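Long-range contacts in N-acetylneuraminic acid outer membrane channel protein NanC (Escherichia coli, PDB 2WJQ), which forms a monomeric outer membrane channel that lets N-acetylneuraminic acid, a sialic acid, into the bacterium and conducts ions with weak anion selectivity: residues D4-Y9 with Y184-Y189; G8-S13 with S206-V211; Y16-K21 with S36-T41. One frame throughout, in Å; residues are numbered along the deposited sequence.

Contact 1 of 3, residues D4-Y9 with Y184-Y189. With LDA (lauryl dimethylamine-N-oxide), chain M; OCT (N-octane), chain F; OCT (N-octane), chain G; OCT (N-octane), chain D.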
loop_
_atom_site.group_PDB
_atom_site.type_symbol
_atom_site.label_atom_id
_atom_site.label_comp_id
_atom_site.label_asym_id
_atom_site.label_seq_id
_atom_site.Cartn_x
_atom_site.Cartn_y
_atom_site.Cartn_z
ATOM N N ASP A 4 -4.859 1.506 -13.369
ATOM C CA ASP A 4 -3.772 2.306 -12.855
ATOM C C ASP A 4 -2.469 1.678 -13.346
ATOM O O ASP A 4 -2.269 0.455 -13.206
ATOM C CB ASP A 4 -3.841 2.318 -11.337
ATOM C CG ASP A 4 -2.943 3.373 -10.695
ATOM O OD1 ASP A 4 -1.705 3.329 -10.852
ATOM O OD2 ASP A 4 -3.486 4.230 -9.965
ATOM N N VAL A 5 -1.608 2.496 -13.945
ATOM C CA VAL A 5 -0.281 2.066 -14.418
ATOM C C VAL A 5 0.770 2.935 -13.735
ATOM O O VAL A 5 0.671 4.160 -13.759
ATOM C CB VAL A 5 -0.203 2.180 -15.948
ATOM C CG1 VAL A 5 1.138 1.682 -16.470
ATOM C CG2 VAL A 5 -1.323 1.345 -16.574
ATOM N N ARG A 6 1.765 2.310 -13.096
ATOM C CA ARG A 6 2.723 3.056 -12.289
ATOM C C ARG A 6 4.115 2.503 -12.464
ATOM O O ARG A 6 4.289 1.287 -12.526
ATOM C CB ARG A 6 2.360 2.988 -10.818
ATOM C CG ARG A 6 3.140 3.932 -9.940
ATOM C CD ARG A 6 2.742 3.751 -8.463
ATOM N NE ARG A 6 3.232 2.477 -7.928
ATOM C CZ ARG A 6 2.903 1.976 -6.738
ATOM N NH1 ARG A 6 2.081 2.631 -5.926
ATOM N NH2 ARG A 6 3.414 0.815 -6.347
ATOM N N GLY A 7 5.086 3.397 -12.534
ATOM C CA GLY A 7 6.497 3.033 -12.571
ATOM C C GLY A 7 7.177 3.734 -11.436
ATOM O O GLY A 7 6.841 4.887 -11.121
ATOM N N GLY A 8 8.148 3.069 -10.824
ATOM C CA GLY A 8 8.896 3.650 -9.738
ATOM C C GLY A 8 10.337 3.214 -9.666
ATOM O O GLY A 8 10.734 2.204 -10.268
ATOM N N TYR A 9 11.125 4.011 -8.954
ATOM C CA TYR A 9 12.507 3.679 -8.653
ATOM C C TYR A 9 12.749 3.815 -7.157
ATOM O O TYR A 9 12.346 4.795 -6.541
ATOM C CB TYR A 9 13.472 4.592 -9.402
ATOM C CG TYR A 9 14.917 4.251 -9.154
ATOM C CD1 TYR A 9 15.474 3.098 -9.697
ATOM C CD2 TYR A 9 15.724 5.065 -8.358
ATOM C CE1 TYR A 9 16.824 2.766 -9.458
ATOM C CE2 TYR A 9 17.061 4.739 -8.106
ATOM C CZ TYR A 9 17.597 3.601 -8.673
ATOM O OH TYR A 9 18.909 3.276 -8.423
ATOM N N TYR A 184 -0.324 11.198 -12.107
ATOM C CA TYR A 184 0.135 11.544 -10.793
ATOM C C TYR A 184 1.624 11.317 -10.624
ATOM O O TYR A 184 2.225 10.500 -11.330
ATOM C CB TYR A 184 -0.638 10.780 -9.729
ATOM C CG TYR A 184 -0.485 9.273 -9.762
ATOM C CD1 TYR A 184 -1.367 8.472 -10.502
ATOM C CD2 TYR A 184 0.519 8.645 -9.032
ATOM C CE1 TYR A 184 -1.242 7.114 -10.523
ATOM C CE2 TYR A 184 0.650 7.277 -9.041
ATOM C CZ TYR A 184 -0.238 6.513 -9.788
ATOM O OH TYR A 184 -0.110 5.150 -9.791
ATOM N N ILE A 185 2.188 12.040 -9.660
ATOM C CA ILE A 185 3.560 11.845 -9.232
ATOM C C ILE A 185 3.554 11.541 -7.739
ATOM O O ILE A 185 2.639 11.929 -7.003
ATOM C CB ILE A 185 4.469 13.047 -9.578
ATOM C CG1 ILE A 185 4.129 14.260 -8.711
ATOM C CG2 ILE A 185 4.355 13.364 -11.080
ATOM C CD1 ILE A 185 4.846 15.537 -9.107
ATOM N N GLU A 186 4.592 10.848 -7.297
ATOM C CA GLU A 186 4.612 10.338 -5.944
ATOM C C GLU A 186 6.031 10.236 -5.410
ATOM O O GLU A 186 6.961 9.869 -6.140
ATOM C CB GLU A 186 3.885 8.985 -5.918
ATOM C CG GLU A 186 4.065 8.173 -4.663
ATOM C CD GLU A 186 3.309 6.843 -4.698
ATOM O OE1 GLU A 186 3.497 6.032 -3.762
ATOM O OE2 GLU A 186 2.522 6.613 -5.649
ATOM N N TYR A 187 6.190 10.606 -4.147
ATOM C CA TYR A 187 7.428 10.381 -3.412
ATOM C C TYR A 187 7.080 9.550 -2.196
ATOM O O TYR A 187 6.109 9.877 -1.484
ATOM C CB TYR A 187 8.078 11.708 -2.970
ATOM C CG TYR A 187 9.166 11.467 -1.968
ATOM C CD1 TYR A 187 10.395 10.965 -2.375
ATOM C CD2 TYR A 187 8.952 11.672 -0.613
ATOM C CE1 TYR A 187 11.386 10.688 -1.465
ATOM C CE2 TYR A 187 9.936 11.382 0.314
ATOM C CZ TYR A 187 11.156 10.894 -0.121
ATOM O OH TYR A 187 12.139 10.599 0.788
ATOM N N ASP A 188 7.862 8.488 -1.950
ATOM C CA ASP A 188 7.740 7.711 -0.712
ATOM C C ASP A 188 9.072 7.650 0.040
ATOM O O ASP A 188 10.140 7.566 -0.571
ATOM C CB ASP A 188 7.263 6.283 -0.962
ATOM C CG ASP A 188 6.258 6.196 -2.058
ATOM O OD1 ASP A 188 5.100 6.599 -1.807
ATOM O OD2 ASP A 188 6.635 5.737 -3.162
ATOM N N TYR A 189 9.006 7.752 1.353
ATOM C CA TYR A 189 10.153 7.406 2.179
ATOM C C TYR A 189 9.791 6.096 2.882
ATOM O O TYR A 189 8.816 6.007 3.608
ATOM C CB TYR A 189 10.540 8.511 3.163
ATOM C CG TYR A 189 11.753 8.133 3.966
ATOM C CD1 TYR A 189 11.683 7.928 5.343
ATOM C CD2 TYR A 189 12.962 7.879 3.325
ATOM C CE1 TYR A 189 12.812 7.520 6.067
ATOM C CE2 TYR A 189 14.080 7.491 4.034
ATOM C CZ TYR A 189 14.003 7.314 5.391
ATOM O OH TYR A 189 15.148 6.915 6.040
HETATM N N1 LDA M . 15.561 -2.533 -15.957
HETATM O O1 LDA M . 15.762 -3.068 -17.072
HETATM C CM1 LDA M . 16.166 -3.385 -14.919
HETATM C CM2 LDA M . 16.266 -1.241 -15.908
HETATM C C1 LDA M . 14.130 -2.363 -15.684
HETATM C C2 LDA M . 13.452 -1.474 -16.735
HETATM C C3 LDA M . 11.995 -1.197 -16.349
HETATM C C4 LDA M . 11.738 0.282 -16.055
HETATM C C5 LDA M . 10.386 0.492 -15.373
HETATM C C6 LDA M . 9.878 1.935 -15.455
HETATM C C7 LDA M . 10.278 2.766 -14.241
HETATM C C8 LDA M . 9.798 4.213 -14.319
HETATM C C9 LDA M . 10.501 5.051 -13.255
HETATM C C10 LDA M . 9.839 6.403 -13.008
HETATM C C11 LDA M . 10.772 7.311 -12.216
HETATM C C12 LDA M . 10.012 8.285 -11.322
HETATM C C1 OCT F . 14.122 7.680 -12.296
HETATM C C2 OCT F . 15.558 7.689 -11.773
HETATM C C3 OCT F . 16.308 6.401 -12.131
HETATM C C4 OCT F . 17.680 6.385 -11.447
HETATM C C5 OCT F . 18.690 5.433 -12.103
HETATM C C6 OCT F . 20.104 5.763 -11.613
HETATM C C7 OCT F . 21.153 4.766 -12.135
HETATM C C8 OCT F . 22.424 5.500 -12.584
HETATM C C1 OCT G . 10.446 15.275 -1.421
HETATM C C2 OCT G . 11.753 14.691 -1.968
HETATM C C3 OCT G . 12.759 14.366 -0.850
HETATM C C4 OCT G . 14.107 13.962 -1.449
HETATM C C5 OCT G . 15.065 13.365 -0.410
HETATM C C6 OCT G . 16.291 12.731 -1.097
HETATM C C7 OCT G . 17.628 13.274 -0.566
HETATM C C8 OCT G . 18.652 13.419 -1.699
HETATM C C1 OCT D . 5.391 0.474 -17.589
HETATM C C2 OCT D . 5.187 1.589 -16.549
HETATM C C3 OCT D . 4.569 2.841 -17.181
HETATM C C4 OCT D . 4.730 4.086 -16.296
HETATM C C5 OCT D . 3.487 4.967 -16.407
HETATM C C6 OCT D . 3.822 6.448 -16.527
HETATM C C7 OCT D . 2.570 7.241 -16.938
HETATM C C8 OCT D . 2.864 8.734 -17.141
HETATM O O HOH W 1 0.535 5.090 -6.159
#

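Contact 2 of 3, residues G8-S13 with S206-V211. With LDA (lauryl dimethylamine-N-oxide), chain M; OCT (N-octane), chain F.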
loop_
_atom_site.group_PDB
_atom_site.type_symbol
_atom_site.label_atom_id
_atom_site.label_comp_id
_atom_site.label_asym_id
_atom_site.label_seq_id
_atom_site.Cartn_x
_atom_site.Cartn_y
_atom_site.Cartn_z
ATOM N N GLY A 8 8.148 3.069 -10.824
ATOM C CA GLY A 8 8.896 3.650 -9.738
ATOM C C GLY A 8 10.337 3.214 -9.666
ATOM O O GLY A 8 10.734 2.204 -10.268
ATOM N N TYR A 9 11.125 4.011 -8.954
ATOM C CA TYR A 9 12.507 3.679 -8.653
ATOM C C TYR A 9 12.749 3.815 -7.157
ATOM O O TYR A 9 12.346 4.795 -6.541
ATOM C CB TYR A 9 13.472 4.592 -9.402
ATOM C CG TYR A 9 14.917 4.251 -9.154
ATOM C CD1 TYR A 9 15.474 3.098 -9.697
ATOM C CD2 TYR A 9 15.724 5.065 -8.358
ATOM C CE1 TYR A 9 16.824 2.766 -9.458
ATOM C CE2 TYR A 9 17.061 4.739 -8.106
ATOM C CZ TYR A 9 17.597 3.601 -8.673
ATOM O OH TYR A 9 18.909 3.276 -8.423
ATOM N N ARG A 10 13.428 2.822 -6.587
ATOM C CA ARG A 10 13.814 2.856 -5.189
ATOM C C ARG A 10 15.325 3.057 -5.095
ATOM O O ARG A 10 16.090 2.266 -5.667
ATOM C CB ARG A 10 13.425 1.547 -4.547
ATOM C CG ARG A 10 11.931 1.323 -4.486
ATOM C CD ARG A 10 11.722 0.303 -3.431
ATOM N NE ARG A 10 10.367 -0.183 -3.245
ATOM C CZ ARG A 10 10.028 -0.905 -2.186
ATOM N NH1 ARG A 10 10.940 -1.190 -1.257
ATOM N NH2 ARG A 10 8.803 -1.343 -2.047
ATOM N N SER A 11 15.733 4.106 -4.391
ATOM C CA SER A 11 17.131 4.557 -4.368
ATOM C C SER A 11 18.070 3.661 -3.538
ATOM O O SER A 11 19.254 3.529 -3.858
ATOM C CB SER A 11 17.208 5.979 -3.809
ATOM O OG SER A 11 17.013 5.945 -2.389
ATOM N N GLY A 12 17.569 3.072 -2.460
ATOM C CA GLY A 12 18.425 2.252 -1.585
ATOM C C GLY A 12 18.676 0.895 -2.192
ATOM O O GLY A 12 19.807 0.443 -2.296
ATOM N N SER A 13 17.607 0.262 -2.646
ATOM C CA SER A 13 17.692 -1.038 -3.275
ATOM C C SER A 13 18.090 -1.007 -4.757
ATOM O O SER A 13 18.294 -2.063 -5.348
ATOM C CB SER A 13 16.352 -1.769 -3.132
ATOM O OG SER A 13 15.909 -1.744 -1.791
ATOM N N SER A 206 11.742 6.564 -2.649
ATOM C CA SER A 206 11.017 5.969 -3.757
ATOM C C SER A 206 10.351 7.087 -4.563
ATOM O O SER A 206 9.696 7.962 -4.001
ATOM C CB SER A 206 10.003 4.956 -3.219
ATOM O OG SER A 206 9.104 4.500 -4.205
ATOM N N TYR A 207 10.571 7.069 -5.866
ATOM C CA TYR A 207 10.047 8.092 -6.755
ATOM C C TYR A 207 9.194 7.388 -7.785
ATOM O O TYR A 207 9.692 6.501 -8.485
ATOM C CB TYR A 207 11.197 8.826 -7.438
ATOM C CG TYR A 207 12.248 9.324 -6.464
ATOM C CD1 TYR A 207 13.384 8.556 -6.161
ATOM C CD2 TYR A 207 12.095 10.545 -5.817
ATOM C CE1 TYR A 207 14.350 9.019 -5.246
ATOM C CE2 TYR A 207 13.053 11.016 -4.916
ATOM C CZ TYR A 207 14.169 10.258 -4.628
ATOM O OH TYR A 207 15.101 10.736 -3.723
ATOM N N ARG A 208 7.930 7.793 -7.894
ATOM C CA ARG A 208 6.956 7.126 -8.772
ATOM C C ARG A 208 6.184 8.091 -9.668
ATOM O O ARG A 208 5.933 9.251 -9.313
ATOM C CB ARG A 208 5.975 6.313 -7.931
ATOM C CG ARG A 208 6.596 5.107 -7.244
ATOM C CD ARG A 208 5.732 4.596 -6.146
ATOM N NE ARG A 208 6.322 3.419 -5.519
ATOM C CZ ARG A 208 5.862 2.853 -4.410
ATOM N NH1 ARG A 208 4.785 3.332 -3.801
ATOM N NH2 ARG A 208 6.468 1.791 -3.927
ATOM N N ILE A 209 5.829 7.599 -10.848
ATOM C CA ILE A 209 4.947 8.311 -11.749
ATOM C C ILE A 209 3.925 7.325 -12.262
ATOM O O ILE A 209 4.222 6.142 -12.505
ATOM C CB ILE A 209 5.705 8.942 -12.945
ATOM C CG1 ILE A 209 6.764 9.931 -12.466
ATOM C CG2 ILE A 209 4.748 9.737 -13.846
ATOM C CD1 ILE A 209 7.708 10.400 -13.626
ATOM N N GLY A 210 2.709 7.802 -12.439
ATOM C CA GLY A 210 1.670 6.943 -12.936
ATOM C C GLY A 210 0.498 7.662 -13.527
ATOM O O GLY A 210 0.447 8.900 -13.579
ATOM N N VAL A 211 -0.450 6.866 -13.983
ATOM C CA VAL A 211 -1.710 7.399 -14.441
ATOM C C VAL A 211 -2.845 6.422 -14.106
ATOM O O VAL A 211 -2.705 5.197 -14.206
ATOM C CB VAL A 211 -1.675 7.757 -15.929
ATOM C CG1 VAL A 211 -1.349 6.544 -16.788
ATOM C CG2 VAL A 211 -3.011 8.420 -16.362
HETATM N N1 LDA M . 15.561 -2.533 -15.957
HETATM O O1 LDA M . 15.762 -3.068 -17.072
HETATM C CM1 LDA M . 16.166 -3.385 -14.919
HETATM C CM2 LDA M . 16.266 -1.241 -15.908
HETATM C C1 LDA M . 14.130 -2.363 -15.684
HETATM C C2 LDA M . 13.452 -1.474 -16.735
HETATM C C3 LDA M . 11.995 -1.197 -16.349
HETATM C C4 LDA M . 11.738 0.282 -16.055
HETATM C C5 LDA M . 10.386 0.492 -15.373
HETATM C C6 LDA M . 9.878 1.935 -15.455
HETATM C C7 LDA M . 10.278 2.766 -14.241
HETATM C C8 LDA M . 9.798 4.213 -14.319
HETATM C C9 LDA M . 10.501 5.051 -13.255
HETATM C C10 LDA M . 9.839 6.403 -13.008
HETATM C C11 LDA M . 10.772 7.311 -12.216
HETATM C C12 LDA M . 10.012 8.285 -11.322
HETATM C C1 OCT F . 14.122 7.680 -12.296
HETATM C C2 OCT F . 15.558 7.689 -11.773
HETATM C C3 OCT F . 16.308 6.401 -12.131
HETATM C C4 OCT F . 17.680 6.385 -11.447
HETATM C C5 OCT F . 18.690 5.433 -12.103
HETATM C C6 OCT F . 20.104 5.763 -11.613
HETATM C C7 OCT F . 21.153 4.766 -12.135
HETATM C C8 OCT F . 22.424 5.500 -12.584
#

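Contact 3 of 3, residues Y16-K21 with S36-T41. With LDA (lauryl dimethylamine-N-oxide), chain M; LDA (lauryl dimethylamine-N-oxide), chain L.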
loop_
_atom_site.group_PDB
_atom_site.type_symbol
_atom_site.label_atom_id
_atom_site.label_comp_id
_atom_site.label_asym_id
_atom_site.label_seq_id
_atom_site.Cartn_x
_atom_site.Cartn_y
_atom_site.Cartn_z
ATOM N N TYR A 16 13.940 -0.849 -10.010
ATOM C CA TYR A 16 12.754 -0.333 -10.691
ATOM C C TYR A 16 11.562 -1.198 -10.357
ATOM O O TYR A 16 11.688 -2.425 -10.246
ATOM C CB TYR A 16 12.932 -0.348 -12.202
ATOM C CG TYR A 16 13.879 0.683 -12.698
ATOM C CD1 TYR A 16 13.528 2.020 -12.704
ATOM C CD2 TYR A 16 15.139 0.327 -13.160
ATOM C CE1 TYR A 16 14.400 2.973 -13.158
ATOM C CE2 TYR A 16 16.010 1.277 -13.631
ATOM C CZ TYR A 16 15.639 2.577 -13.632
ATOM O OH TYR A 16 16.511 3.505 -14.084
ATOM N N GLU A 17 10.400 -0.581 -10.194
ATOM C CA GLU A 17 9.165 -1.360 -10.109
ATOM C C GLU A 17 8.100 -0.816 -11.037
ATOM O O GLU A 17 8.101 0.386 -11.380
ATOM C CB GLU A 17 8.641 -1.466 -8.666
ATOM C CG GLU A 17 8.700 -0.216 -7.841
ATOM C CD GLU A 17 8.218 -0.417 -6.397
ATOM O OE1 GLU A 17 7.366 -1.320 -6.146
ATOM O OE2 GLU A 17 8.669 0.355 -5.522
ATOM N N THR A 18 7.221 -1.717 -11.474
ATOM C CA THR A 18 6.035 -1.328 -12.200
ATOM C C THR A 18 4.831 -2.002 -11.566
ATOM O O THR A 18 4.934 -3.114 -11.013
ATOM C CB THR A 18 6.106 -1.670 -13.708
ATOM O OG1 THR A 18 6.099 -3.081 -13.883
ATOM C CG2 THR A 18 7.353 -1.105 -14.344
ATOM N N ARG A 19 3.700 -1.311 -11.621
ATOM C CA ARG A 19 2.437 -1.855 -11.187
ATOM C C ARG A 19 1.340 -1.658 -12.252
ATOM O O ARG A 19 1.235 -0.589 -12.849
ATOM C CB ARG A 19 2.010 -1.190 -9.881
ATOM C CG ARG A 19 0.797 -1.859 -9.216
ATOM C CD ARG A 19 0.424 -1.182 -7.923
ATOM N NE ARG A 19 -0.108 0.158 -8.203
ATOM C CZ ARG A 19 -0.637 0.978 -7.303
ATOM N NH1 ARG A 19 -0.729 0.624 -6.027
ATOM N NH2 ARG A 19 -1.087 2.170 -7.697
ATOM N N LEU A 20 0.537 -2.697 -12.470
ATOM C CA LEU A 20 -0.706 -2.602 -13.236
ATOM C C LEU A 20 -1.814 -3.021 -12.281
ATOM O O LEU A 20 -1.768 -4.132 -11.746
ATOM C CB LEU A 20 -0.694 -3.584 -14.399
ATOM C CG LEU A 20 0.304 -3.374 -15.521
ATOM C CD1 LEU A 20 1.739 -3.495 -15.040
ATOM C CD2 LEU A 20 0.019 -4.435 -16.628
ATOM N N LYS A 21 -2.803 -2.158 -12.077
ATOM C CA LYS A 21 -3.853 -2.376 -11.091
ATOM C C LYS A 21 -5.209 -2.067 -11.706
ATOM O O LYS A 21 -5.384 -0.993 -12.330
ATOM C CB LYS A 21 -3.602 -1.466 -9.903
ATOM C CG LYS A 21 -4.642 -1.477 -8.800
ATOM C CD LYS A 21 -4.216 -0.504 -7.681
ATOM C CE LYS A 21 -5.092 -0.624 -6.448
ATOM N NZ LYS A 21 -4.779 0.451 -5.466
ATOM N N SER A 36 -0.664 -6.534 -10.372
ATOM C CA SER A 36 0.585 -7.253 -10.588
ATOM C C SER A 36 1.684 -6.236 -10.411
ATOM O O SER A 36 1.579 -5.130 -10.947
ATOM C CB SER A 36 0.605 -7.794 -12.002
ATOM O OG SER A 36 1.820 -8.453 -12.312
ATOM N N ASN A 37 2.721 -6.604 -9.666
ATOM C CA ASN A 37 3.885 -5.772 -9.420
ATOM C C ASN A 37 5.123 -6.489 -9.911
ATOM O O ASN A 37 5.253 -7.711 -9.723
ATOM C CB ASN A 37 4.065 -5.493 -7.923
ATOM C CG ASN A 37 3.001 -4.603 -7.366
ATOM O OD1 ASN A 37 3.048 -3.376 -7.529
ATOM N ND2 ASN A 37 2.049 -5.194 -6.667
ATOM N N THR A 38 6.027 -5.746 -10.549
ATOM C CA THR A 38 7.299 -6.300 -11.014
ATOM C C THR A 38 8.413 -5.486 -10.322
ATOM O O THR A 38 8.223 -4.303 -9.945
ATOM C CB THR A 38 7.393 -6.291 -12.568
ATOM O OG1 THR A 38 6.230 -6.930 -13.128
ATOM C CG2 THR A 38 8.605 -7.070 -13.078
ATOM N N TRP A 39 9.553 -6.127 -10.133
ATOM C CA TRP A 39 10.677 -5.561 -9.413
ATOM C C TRP A 39 11.923 -6.024 -10.153
ATOM O O TRP A 39 12.074 -7.227 -10.369
ATOM C CB TRP A 39 10.657 -6.083 -7.969
ATOM C CG TRP A 39 11.870 -5.795 -7.130
ATOM C CD1 TRP A 39 13.128 -6.340 -7.268
ATOM C CD2 TRP A 39 11.933 -4.932 -5.996
ATOM N NE1 TRP A 39 13.964 -5.848 -6.295
ATOM C CE2 TRP A 39 13.255 -4.987 -5.497
ATOM C CE3 TRP A 39 11.002 -4.112 -5.353
ATOM C CZ2 TRP A 39 13.667 -4.250 -4.381
ATOM C CZ3 TRP A 39 11.408 -3.386 -4.244
ATOM C CH2 TRP A 39 12.731 -3.462 -3.767
ATOM N N ASN A 40 12.770 -5.066 -10.564
ATOM C CA ASN A 40 14.022 -5.331 -11.288
ATOM C C ASN A 40 15.166 -4.521 -10.677
ATOM O O ASN A 40 15.168 -3.282 -10.760
ATOM C CB ASN A 40 13.905 -4.923 -12.753
ATOM C CG ASN A 40 13.058 -5.876 -13.582
ATOM O OD1 ASN A 40 11.921 -5.554 -13.938
ATOM N ND2 ASN A 40 13.625 -7.035 -13.938
ATOM N N THR A 41 16.135 -5.223 -10.087
ATOM C CA THR A 41 17.317 -4.593 -9.529
ATOM C C THR A 41 18.284 -4.322 -10.679
ATOM O O THR A 41 18.474 -5.182 -11.533
ATOM C CB THR A 41 17.990 -5.503 -8.464
ATOM O OG1 THR A 41 17.098 -5.681 -7.360
ATOM C CG2 THR A 41 19.317 -4.887 -7.952
HETATM N N1 LDA M . 15.561 -2.533 -15.957
HETATM O O1 LDA M . 15.762 -3.068 -17.072
HETATM C CM1 LDA M . 16.166 -3.385 -14.919
HETATM C CM2 LDA M . 16.266 -1.241 -15.908
HETATM C C1 LDA M . 14.130 -2.363 -15.684
HETATM C C2 LDA M . 13.452 -1.474 -16.735
HETATM C C3 LDA M . 11.995 -1.197 -16.349
HETATM C C4 LDA M . 11.738 0.282 -16.055
HETATM C C5 LDA M . 10.386 0.492 -15.373
HETATM C C6 LDA M . 9.878 1.935 -15.455
HETATM C C7 LDA M . 10.278 2.766 -14.241
HETATM C C8 LDA M . 9.798 4.213 -14.319
HETATM C C9 LDA M . 10.501 5.051 -13.255
HETATM C C10 LDA M . 9.839 6.403 -13.008
HETATM C C11 LDA M . 10.772 7.311 -12.216
HETATM C C12 LDA M . 10.012 8.285 -11.322
HETATM N N1 LDA L . 3.408 -13.157 -13.846
HETATM O O1 LDA L . 4.119 -13.997 -14.455
HETATM C CM1 LDA L . 3.613 -13.353 -12.400
HETATM C CM2 LDA L . 3.871 -11.814 -14.236
HETATM C C1 LDA L . 1.996 -13.328 -14.182
HETATM C C2 LDA L . 1.176 -12.167 -13.616
HETATM C C3 LDA L . -0.271 -12.560 -13.346
HETATM C C4 LDA L . -1.236 -11.818 -14.256
HETATM C C5 LDA L . -2.683 -12.165 -13.925
HETATM C C6 LDA L . -3.599 -10.963 -14.116
HETATM C C7 LDA L . -3.461 -9.955 -12.975
HETATM C C8 LDA L . -4.291 -8.702 -13.248
HETATM C C9 LDA L . -3.465 -7.425 -13.144
HETATM C C10 LDA L . -4.270 -6.232 -13.648
HETATM C C11 LDA L . -4.174 -6.069 -15.162
HETATM C C12 LDA L . -5.544 -5.833 -15.798
HETATM O O HOH W 2 10.469 -3.416 -12.715
HETATM O O HOH W 3 4.978 -1.278 -7.699
#

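Contact 1 of 3, residues D4-Y9 with Y184-Y189
Y184 reaches D4 and R6 with the end of its ring. Its hydroxyl donates a hydrogen bond to D4 OD1, with OH and OD1 2.6 Å apart. The acceptor lies in the ring plane, at the edge. It uses its syn lone pair, on the side of OD2. Carboxylate and ring planes are 53° apart. Y184 CG sits between the backbone N and the carbonyl carbon (chi1 63°), which turns the ring across the barrel wall toward segment 4-9. On the way it crosses G210, whose CA is 3.7 Å from Y184 CZ. A bare glycine there leaves room for the ring.

R6 runs past the same hydroxyl at about a right angle. Its CB and CD both lie 3.4 Å from Y184 OH. The chain then bends at chi3 and turns its guanidinium toward E186. R6 NH1 and E186 OE2 are 4.0 Å apart, too far for a salt bridge. Water 1 fills the step. It accepts from R6 NH1 at 2.9 Å, in the guanidinium plane, and donates to E186 OE2 at 2.6 Å. The direct charge partner of E186 is R208, through OE1.

Were Y184 an alanine, D4 OD1 would probably lose its hydroxyl donor and a gap would open beside the R6 methylenes.

The polar side chains lie on the channel side. V5 faces outward, where its CG1 is 3.7 Å from C3 of an n-octane. The two segments are not direct neighbours in the wall. Strand 199-214 runs between strands 2-10 and 181-189, pairing with both, so the contact spans it on the lumen side. Strands 15-25 and 165-175 flank the trio, and R19 and V172 touch Y184 from them.

Contact 2 of 3, residues G8-S13 with S206-V211
Y9 and Y207 form an antiparallel hydrogen-bonded pair. Y9 N donates to Y207 O at 2.9 Å, and Y207 N returns a bond to Y9 O at 3.0 Å. The second donor lies in the carbonyl plane; the first is tilted 20° from it. On either side, G8 with R208 and R10 with S206 are non-hydrogen-bonded pairs. There G8 CA and S206 CA make CA-H...O contacts to Y207 O and Y9 O, the S206 one the straighter.

G8 makes room for R208. R208 CG is 3.7 Å from G8 CA, and a side chain on G8 would run into it. R208 CG is anti to its carbonyl carbon (chi1 -68°), and the chain stays extended to NE. The guanidinium is thus carried into the lumen, where E17, E186 and D188 bind it by salt bridges. R10 rises on the same face and binds E17 through NE. The two arginines come within 4.3 Å at their NH2 atoms, with the E17 carboxylate as common partner. S206 OG, also on this face, bonds to D188.

The tyrosines point the other way, to the membrane. An n-octane lies over one face of the Y9 ring, its C4 3.7 Å above the plane. The detergent tail end, C12 of LDA, is 3.4 Å from Y207 O. S11 CB sits at the edge of the Y207 ring, and S11 OG is held by N205 N.

Strands 2-10 and 199-214 are the first and last of the chain. Their pairing closes the antiparallel beta-barrel, as in other outer membrane porins.

Contact 3 of 3, residues Y16-K21 with S36-T41
This is antiparallel pairing within a beta hairpin of the barrel wall, formed by strands 15-25 and 30-41. Y16 pairs with N40, T18 with T38 and L20 with S36 as hydrogen-bonded pairs. E17 with W39 and R19 with N37 are the non-hydrogen-bonded pairs between them. Six backbone hydrogen bonds hold the strands. The most distorted is T18 N to T38 O, 3.2 Å long, with the donor 37° out of the carbonyl plane.

Y16, T18, L20, S36, T38 and N40 lie on the outer surface of the wall, Y16 and N40 at its extracellular end. T18 and T38 lie side by side there, with T18 OG1 3.7 Å from T38 CB. One LDA molecule runs along this surface. Its C4 lies over one face of the Y16 ring, and its head methyl CM2 is 3.4 Å from Y16 CD2. Its C5 is 3.6 Å from T18 CG2. Water 2 donates to N40 OD1 and, weakly, to Y16 O.

E17, R19, N37 and W39 point to the inner side, W39 at the extracellular end. E17, whose OE2 is held by R10 and R208, ties the hairpin to strands 2-10 and 199-214. R19 bends at chi3 (69°), and its guanidinium turns away from segment 36-41. One guanidinium face is covered by K21 CD, 3.9 Å above its centre. The nearer part of R19 runs alongside N37. The N37 amide nitrogen is bound by E35 and D54, which fixes the rotation of the amide. Its oxygen is then directed at the R19 methylenes, with N37 OD1 3.2 Å from R19 CG. Water 3 joins the two inward polar ends, donating to N37 OD1 at 2.9 Å and to E17 OE1 at 2.8 Å.

Overall arrangement
All three contacts lie in one patch of the barrel wall. Going round it, strands 181-189, 199-214, 2-10, 15-25 and 30-41 are consecutive neighbours. Contacts 1 and 2 start from strand 2-10 and share G8 and Y9. Their centres are about 5 Å apart. The centre of contact 3 lies about 11 Å from that of contact 1 and about 10 Å from that of contact 2. Contact 2 closes the barrel by pairing the first strand with the last, contact 1 spans that seam on the channel side, and contact 3 continues the wall. Inside, arginines and acids line the channel, and the arginines are consistent with passage of an acidic sugar; outside, detergent and octane mark the membrane side.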